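Side-chain contacts in soluble lytic transglycosylase B3 (Pseudomonas aeruginosa, PDB 5ANZ), which probably cleaves the glycan strands of peptidoglycan as a lytic transglycosylase of the Slt35-like family and carries a bound calcium ion: residues F255-P260 with G290-G295; A261-S266 with M282-V287. All coordinates share one frame; numbering follows the deposited sequence.

Interaction 1 of 2, residues F255-P260 with G290-G295; sequences FEVRLP and GPLPSG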
ATOM      1  N   PHE A 255       8.031  10.478  11.649  1.00 19.49           N
ATOM      2  CA  PHE A 255       8.031  10.291  13.093  1.00 23.80           C
ATOM      3  C   PHE A 255       6.829  10.975  13.712  1.00 25.34           C
ATOM      4  O   PHE A 255       6.247  11.895  13.132  1.00 23.78           O
ATOM      5  CB  PHE A 255       9.337  10.834  13.708  1.00 26.95           C
ATOM      6  CG  PHE A 255       9.762  12.173  13.151  1.00 26.40           C
ATOM      7  CD1 PHE A 255       9.246  13.348  13.657  1.00 30.13           C
ATOM      8  CD2 PHE A 255      10.671  12.244  12.109  1.00 29.62           C
ATOM      9  CE1 PHE A 255       9.633  14.571  13.147  1.00 36.79           C
ATOM     10  CE2 PHE A 255      11.058  13.459  11.593  1.00 31.42           C
ATOM     11  CZ  PHE A 255      10.538  14.627  12.109  1.00 33.72           C
ATOM     12  N   GLU A 256       6.462  10.533  14.909  1.00 24.26           N
ATOM     13  CA  GLU A 256       5.358  11.151  15.619  1.00 23.02           C
ATOM     14  C   GLU A 256       5.720  12.527  16.138  1.00 29.95           C
ATOM     15  O   GLU A 256       6.858  12.768  16.531  1.00 27.73           O
ATOM     16  CB  GLU A 256       4.915  10.255  16.780  1.00 27.99           C
ATOM     17  CG  GLU A 256       3.652  10.750  17.442  1.00 29.07           C
ATOM     18  CD  GLU A 256       3.164   9.826  18.535  1.00 33.38           C
ATOM     19  OE1 GLU A 256       3.890   8.855  18.864  1.00 30.02           O
ATOM     20  OE2 GLU A 256       2.052  10.077  19.051  1.00 30.05           O
ATOM     21  N   VAL A 257       4.744  13.432  16.142  1.00 24.65           N
ATOM     22  CA  VAL A 257       4.947  14.787  16.627  1.00 28.94           C
ATOM     23  C   VAL A 257       3.804  15.207  17.531  1.00 30.28           C
ATOM     24  O   VAL A 257       2.785  14.528  17.616  1.00 30.98           O
ATOM     25  CB  VAL A 257       5.072  15.803  15.484  1.00 28.59           C
ATOM     26  CG1 VAL A 257       6.291  15.471  14.617  1.00 28.06           C
ATOM     27  CG2 VAL A 257       3.781  15.828  14.639  1.00 31.41           C
ATOM     28  N   ARG A 258       4.000  16.326  18.216  1.00 32.46           N
ATOM     29  CA  ARG A 258       2.951  16.930  19.021  1.00 31.05           C
ATOM     30  C   ARG A 258       2.521  18.247  18.379  1.00 30.87           C
ATOM     31  O   ARG A 258       3.358  19.093  18.081  1.00 39.08           O
ATOM     32  CB  ARG A 258       3.440  17.169  20.455  1.00 40.84           C
ATOM     33  CG  ARG A 258       2.457  17.915  21.333  1.00 54.32           C
ATOM     34  CD  ARG A 258       3.108  18.358  22.642  1.00 58.74           C
ATOM     35  NE  ARG A 258       3.539  17.229  23.463  1.00 64.63           N
ATOM     36  CZ  ARG A 258       4.222  17.349  24.600  1.00 69.56           C
ATOM     37  NH1 ARG A 258       4.560  18.550  25.052  1.00 67.56           N
ATOM     38  NH2 ARG A 258       4.571  16.267  25.284  1.00 65.56           N
ATOM     39  N   LEU A 259       1.220  18.410  18.166  1.00 34.39           N
ATOM     40  CA  LEU A 259       0.696  19.653  17.598  1.00 35.69           C
ATOM     41  C   LEU A 259       0.306  20.651  18.679  1.00 43.28           C
ATOM     42  O   LEU A 259      -0.180  20.262  19.739  1.00 53.72           O
ATOM     43  CB  LEU A 259      -0.513  19.370  16.716  1.00 34.24           C
ATOM     44  CG  LEU A 259      -0.195  18.465  15.527  1.00 29.18           C
ATOM     45  CD1 LEU A 259      -1.419  18.212  14.665  1.00 33.69           C
ATOM     46  CD2 LEU A 259       0.932  19.089  14.708  1.00 37.44           C
ATOM     47  N   PRO A 260       0.516  21.945  18.403  1.00 41.92           N
ATOM     48  CA  PRO A 260       0.109  23.023  19.310  1.00 48.93           C
ATOM     49  C   PRO A 260      -1.398  23.246  19.328  1.00 58.50           C
ATOM     50  O   PRO A 260      -2.133  22.693  18.505  1.00 48.02           O
ATOM     51  CB  PRO A 260       0.823  24.243  18.734  1.00 55.23           C
ATOM     52  CG  PRO A 260       0.930  23.946  17.289  1.00 51.35           C
ATOM     53  CD  PRO A 260       1.234  22.470  17.230  1.00 45.43           C
ATOM     54  N   GLY A 290       9.559  19.719  22.777  1.00 72.03           N
ATOM     55  CA  GLY A 290      10.882  20.126  22.342  1.00 82.40           C
ATOM     56  C   GLY A 290      11.037  20.140  20.833  1.00 83.69           C
ATOM     57  O   GLY A 290      10.068  19.940  20.102  1.00 82.49           O
ATOM     58  N   PRO A 291      12.271  20.372  20.359  1.00 81.74           N
ATOM     59  CA  PRO A 291      12.582  20.523  18.932  1.00 81.71           C
ATOM     60  C   PRO A 291      12.428  19.234  18.126  1.00 77.32           C
ATOM     61  O   PRO A 291      12.241  18.160  18.696  1.00 78.46           O
ATOM     62  CB  PRO A 291      14.046  20.977  18.943  1.00 83.12           C
ATOM     63  CG  PRO A 291      14.594  20.445  20.224  1.00 83.17           C
ATOM     64  CD  PRO A 291      13.466  20.532  21.206  1.00 82.93           C
ATOM     65  N   LEU A 292      12.504  19.357  16.804  1.00 73.62           N
ATOM     66  CA  LEU A 292      12.486  18.204  15.909  1.00 68.97           C
ATOM     67  C   LEU A 292      13.927  17.810  15.564  1.00 78.14           C
ATOM     68  O   LEU A 292      14.858  18.557  15.863  1.00 82.64           O
ATOM     69  CB  LEU A 292      11.681  18.522  14.645  1.00 55.56           C
ATOM     70  CG  LEU A 292      10.246  19.029  14.837  1.00 47.15           C
ATOM     71  CD1 LEU A 292       9.665  19.532  13.522  1.00 52.74           C
ATOM     72  CD2 LEU A 292       9.348  17.957  15.430  1.00 38.94           C
ATOM     73  N   PRO A 293      14.117  16.632  14.945  1.00 78.84           N
ATOM     74  CA  PRO A 293      15.448  16.095  14.620  1.00 80.47           C
ATOM     75  C   PRO A 293      16.322  17.037  13.786  1.00 79.13           C
ATOM     76  O   PRO A 293      16.065  17.220  12.596  1.00 78.97           O
ATOM     77  CB  PRO A 293      15.124  14.827  13.824  1.00 79.86           C
ATOM     78  CG  PRO A 293      13.785  14.410  14.323  1.00 77.63           C
ATOM     79  CD  PRO A 293      13.042  15.687  14.594  1.00 76.97           C
ATOM     80  N   SER A 294      17.352  17.608  14.402  1.00 80.12           N
ATOM     81  CA  SER A 294      18.232  18.550  13.712  1.00 82.77           C
ATOM     82  C   SER A 294      19.051  17.871  12.612  1.00 80.80           C
ATOM     83  O   SER A 294      19.231  16.653  12.618  1.00 80.34           O
ATOM     84  CB  SER A 294      19.162  19.241  14.710  1.00 88.75           C
ATOM     85  OG  SER A 294      18.432  20.090  15.580  1.00 88.47           O
ATOM     86  N   GLY A 295      19.541  18.671  11.670  1.00 77.20           N
ATOM     87  CA  GLY A 295      20.232  18.144  10.507  1.00 76.78           C
ATOM     88  C   GLY A 295      19.249  17.844   9.391  1.00 73.65           C
ATOM     89  O   GLY A 295      19.565  17.995   8.209  1.00 69.95           O
TER
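Pro293 turns its CG-CD edge to one face of the Phe255 ring, with CG over the face. That CG sits 4.1 Å from the centroid of the Phe255 ring and 20° off the ring normal, displaced toward the rim, a CH-pi contact. Beside it, Pro293 CD makes the closest approach, 3.7 Å to Phe255 CZ, while CG also touches CE2, so two neighbouring methylenes of the proline cover the far end of the phenyl. Leu292 adds a single branch: its CD2 methyl reaches Phe255 CE1 at 4.1 Å, obliquely to the ring, and Val257 CG1 at 4.0 Å, bridging two residues of the same strand. Phe255 and Val257 belong to strand 254-258, which lies between strands 313-316 and 285-286 in a five-stranded antiparallel sheet, and 290-295 is an irregular proline-containing run that lies beside them. The phenyl owes its position to a chi1 of 44°, which tucks CG between the backbone N and the carbonyl carbon and carries the ring toward Pro293. No hydrogen bond joins the two segments; the contact is wholly apolar. Helix 276-280 backs it, with Leu276 against Phe255 and Gln280 against Leu292, and Val257 also packs on Ala313 and Leu315. Backbone bonds of Phe255 with Leu315 and of Val257 with Ala313 fix the strand that presents both side chains.

Interaction 2 of 2, residues A261-S266 with M282-V287; sequences AGFDYS and MGVQGV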
ATOM      1  N   ALA A 261      -1.847  24.067  20.273  1.00 67.17           N
ATOM      2  CA  ALA A 261      -3.254  24.417  20.382  1.00 67.78           C
ATOM      3  C   ALA A 261      -3.680  25.285  19.203  1.00 64.58           C
ATOM      4  O   ALA A 261      -2.889  26.082  18.695  1.00 57.70           O
ATOM      5  CB  ALA A 261      -3.520  25.134  21.700  1.00 71.17           C
ATOM      6  N   GLY A 262      -4.925  25.116  18.765  1.00 71.07           N
ATOM      7  CA  GLY A 262      -5.474  25.901  17.673  1.00 69.90           C
ATOM      8  C   GLY A 262      -4.700  25.758  16.377  1.00 66.14           C
ATOM      9  O   GLY A 262      -4.614  26.697  15.585  1.00 66.91           O
ATOM     10  N   PHE A 263      -4.135  24.578  16.159  1.00 58.99           N
ATOM     11  CA  PHE A 263      -3.325  24.328  14.973  1.00 49.68           C
ATOM     12  C   PHE A 263      -4.175  24.364  13.711  1.00 46.65           C
ATOM     13  O   PHE A 263      -5.360  24.036  13.739  1.00 53.00           O
ATOM     14  CB  PHE A 263      -2.610  22.977  15.097  1.00 39.25           C
ATOM     15  CG  PHE A 263      -1.618  22.706  13.992  1.00 41.89           C
ATOM     16  CD1 PHE A 263      -0.361  23.288  14.015  1.00 46.65           C
ATOM     17  CD2 PHE A 263      -1.938  21.858  12.946  1.00 40.86           C
ATOM     18  CE1 PHE A 263       0.556  23.037  13.010  1.00 48.08           C
ATOM     19  CE2 PHE A 263      -1.031  21.608  11.938  1.00 42.93           C
ATOM     20  CZ  PHE A 263       0.221  22.202  11.971  1.00 42.14           C
ATOM     21  N   ASP A 264      -3.562  24.761  12.601  1.00 43.33           N
ATOM     22  CA  ASP A 264      -4.250  24.779  11.324  1.00 48.24           C
ATOM     23  C   ASP A 264      -4.257  23.371  10.740  1.00 45.22           C
ATOM     24  O   ASP A 264      -3.335  22.973  10.027  1.00 45.72           O
ATOM     25  CB  ASP A 264      -3.590  25.771  10.363  1.00 60.67           C
ATOM     26  CG  ASP A 264      -4.331  25.890   9.043  1.00 66.95           C
ATOM     27  OD1 ASP A 264      -5.464  25.373   8.948  1.00 69.88           O
ATOM     28  OD2 ASP A 264      -3.787  26.507   8.103  1.00 69.98           O
ATOM     29  N   TYR A 265      -5.305  22.619  11.054  1.00 44.23           N
ATOM     30  CA  TYR A 265      -5.375  21.215  10.672  1.00 38.43           C
ATOM     31  C   TYR A 265      -5.607  21.043   9.169  1.00 35.36           C
ATOM     32  O   TYR A 265      -5.546  19.930   8.647  1.00 40.99           O
ATOM     33  CB  TYR A 265      -6.466  20.502  11.479  1.00 43.75           C
ATOM     34  CG  TYR A 265      -6.177  20.448  12.967  1.00 39.61           C
ATOM     35  CD1 TYR A 265      -5.286  19.519  13.488  1.00 43.70           C
ATOM     36  CD2 TYR A 265      -6.800  21.319  13.852  1.00 44.88           C
ATOM     37  CE1 TYR A 265      -5.015  19.466  14.844  1.00 40.37           C
ATOM     38  CE2 TYR A 265      -6.534  21.271  15.211  1.00 47.07           C
ATOM     39  CZ  TYR A 265      -5.639  20.334  15.697  1.00 50.74           C
ATOM     40  OH  TYR A 265      -5.362  20.271  17.046  1.00 61.20           O
ATOM     41  N   SER A 266      -5.843  22.150   8.469  1.00 42.25           N
ATOM     42  CA  SER A 266      -6.002  22.089   7.018  1.00 40.44           C
ATOM     43  C   SER A 266      -4.676  21.773   6.326  1.00 37.81           C
ATOM     44  O   SER A 266      -4.654  21.397   5.155  1.00 40.09           O
ATOM     45  CB  SER A 266      -6.581  23.405   6.481  1.00 44.26           C
ATOM     46  OG  SER A 266      -5.681  24.482   6.673  1.00 52.06           O
ATOM     47  N   MET A 282       6.466  26.617  13.438  1.00 49.75           N
ATOM     48  CA  MET A 282       5.026  26.754  13.302  1.00 42.98           C
ATOM     49  C   MET A 282       4.296  26.226  14.538  1.00 48.58           C
ATOM     50  O   MET A 282       3.063  26.263  14.606  1.00 53.58           O
ATOM     51  CB  MET A 282       4.552  26.002  12.058  1.00 53.87           C
ATOM     52  CG  MET A 282       3.397  26.645  11.324  1.00 60.85           C
ATOM     53  SD  MET A 282       2.902  25.650   9.899  1.00 69.39           S
ATOM     54  CE  MET A 282       2.058  26.896   8.924  1.00 65.59           C
ATOM     55  N   GLY A 283       5.056  25.710  15.499  1.00 45.50           N
ATOM     56  CA  GLY A 283       4.466  25.136  16.696  1.00 57.52           C
ATOM     57  C   GLY A 283       4.586  23.629  16.865  1.00 57.64           C
ATOM     58  O   GLY A 283       4.318  23.104  17.945  1.00 55.87           O
ATOM     59  N   VAL A 284       4.976  22.926  15.806  1.00 49.33           N
ATOM     60  CA  VAL A 284       5.109  21.478  15.876  1.00 39.00           C
ATOM     61  C   VAL A 284       6.349  21.085  16.666  1.00 42.45           C
ATOM     62  O   VAL A 284       7.399  21.710  16.532  1.00 52.59           O
ATOM     63  CB  VAL A 284       5.189  20.839  14.469  1.00 33.88           C
ATOM     64  CG1 VAL A 284       5.142  19.322  14.569  1.00 31.77           C
ATOM     65  CG2 VAL A 284       4.050  21.338  13.591  1.00 38.68           C
ATOM     66  N   GLN A 285       6.230  20.030  17.467  1.00 44.35           N
ATOM     67  CA  GLN A 285       7.312  19.608  18.348  1.00 46.62           C
ATOM     68  C   GLN A 285       7.531  18.108  18.317  1.00 43.93           C
ATOM     69  O   GLN A 285       6.699  17.356  17.806  1.00 37.25           O
ATOM     70  CB  GLN A 285       7.024  20.035  19.792  1.00 51.27           C
ATOM     71  CG  GLN A 285       6.845  21.522  20.001  1.00 54.82           C
ATOM     72  CD  GLN A 285       6.513  21.866  21.441  1.00 67.38           C
ATOM     73  OE1 GLN A 285       6.535  21.002  22.319  1.00 71.51           O
ATOM     74  NE2 GLN A 285       6.195  23.130  21.689  1.00 69.06           N
ATOM     75  N   GLY A 286       8.647  17.668  18.892  1.00 45.22           N
ATOM     76  CA  GLY A 286       8.881  16.250  19.095  1.00 42.75           C
ATOM     77  C   GLY A 286       7.753  15.722  19.959  1.00 41.08           C
ATOM     78  O   GLY A 286       7.080  16.497  20.636  1.00 43.81           O
ATOM     79  N   VAL A 287       7.546  14.413  19.944  1.00 41.31           N
ATOM     80  CA  VAL A 287       6.360  13.823  20.555  1.00 43.18           C
ATOM     81  C   VAL A 287       6.330  14.008  22.074  1.00 54.17           C
ATOM     82  O   VAL A 287       5.259  14.026  22.687  1.00 59.36           O
ATOM     83  CB  VAL A 287       6.260  12.328  20.220  1.00 42.74           C
ATOM     84  CG1 VAL A 287       7.283  11.537  21.015  1.00 50.59           C
ATOM     85  CG2 VAL A 287       4.848  11.821  20.476  1.00 44.94           C
TER
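The Phe263 ring meets Val284 CG2 through its CE1 corner at 3.9 Å, obliquely. At the ring edge, near its plane, lies the carbonyl oxygen of Met282, with Phe263 CE1 to Met282 O at 4.4 Å, a loose approach. The Tyr265 ring is covered on one face by Phe263 CB, 4.1 Å above the plane and displaced toward the rim, a contact within 261-266 itself. The partner segment starts with a Schellman motif: Gly283, with phi 111°, is the C-prime residue, Val284 N bonds to Trp279 O and Gly283 N to Gln280 O, ending helix 276-280 before the chain enters the short, weakly bonded strand 285-286. The contact thus joins the loop after strand 254-258 to this helix end. Phe263 gets there by an extended chi1 of -173°, CG opposite the backbone N, which swings the phenyl across to the valine. Both Phe263 and Val284 are buried, and Trp279 of the same helix touches each of them. The exposed Met282 thioether runs loosely past, SD 4.7 Å from Phe263 CE1, on the side of the ring plane away from Val284 CG2. Where the loop passes into the 3-10 turn at 265-266, Asp264 forms an Asx turn: the backbone N of Ser266 donates to Asp264 OD1 at 3.3 Å, arriving 57° out of the carboxylate plane.

Interactions 1 and 2 lie side by side, their centres about 10 Å apart, and share the edge of the five-stranded sheet where strands 254-258 and 285-286 are antiparallel neighbours. The probable hydrogen bond from Arg258 N to Gln285 O, 2.9 Å, ties them together there, and Val257 also packs on Val284. Pro260 CD comes within 3.2 Å of Gly283 O, where 255-260 runs on into 261-266. Gln285 OE1 additionally receives a weak hydrogen bond from Gly290 N. Helix 276-280 touches both, through Leu276 and Gln280 at interaction 1 and Trp279 at interaction 2. Neither lies at the calcium site or at the N-acetylglucosamine-binding residues Ile208, Thr211 and Tyr326; both are structural packing within the SLT transglycosylase domain.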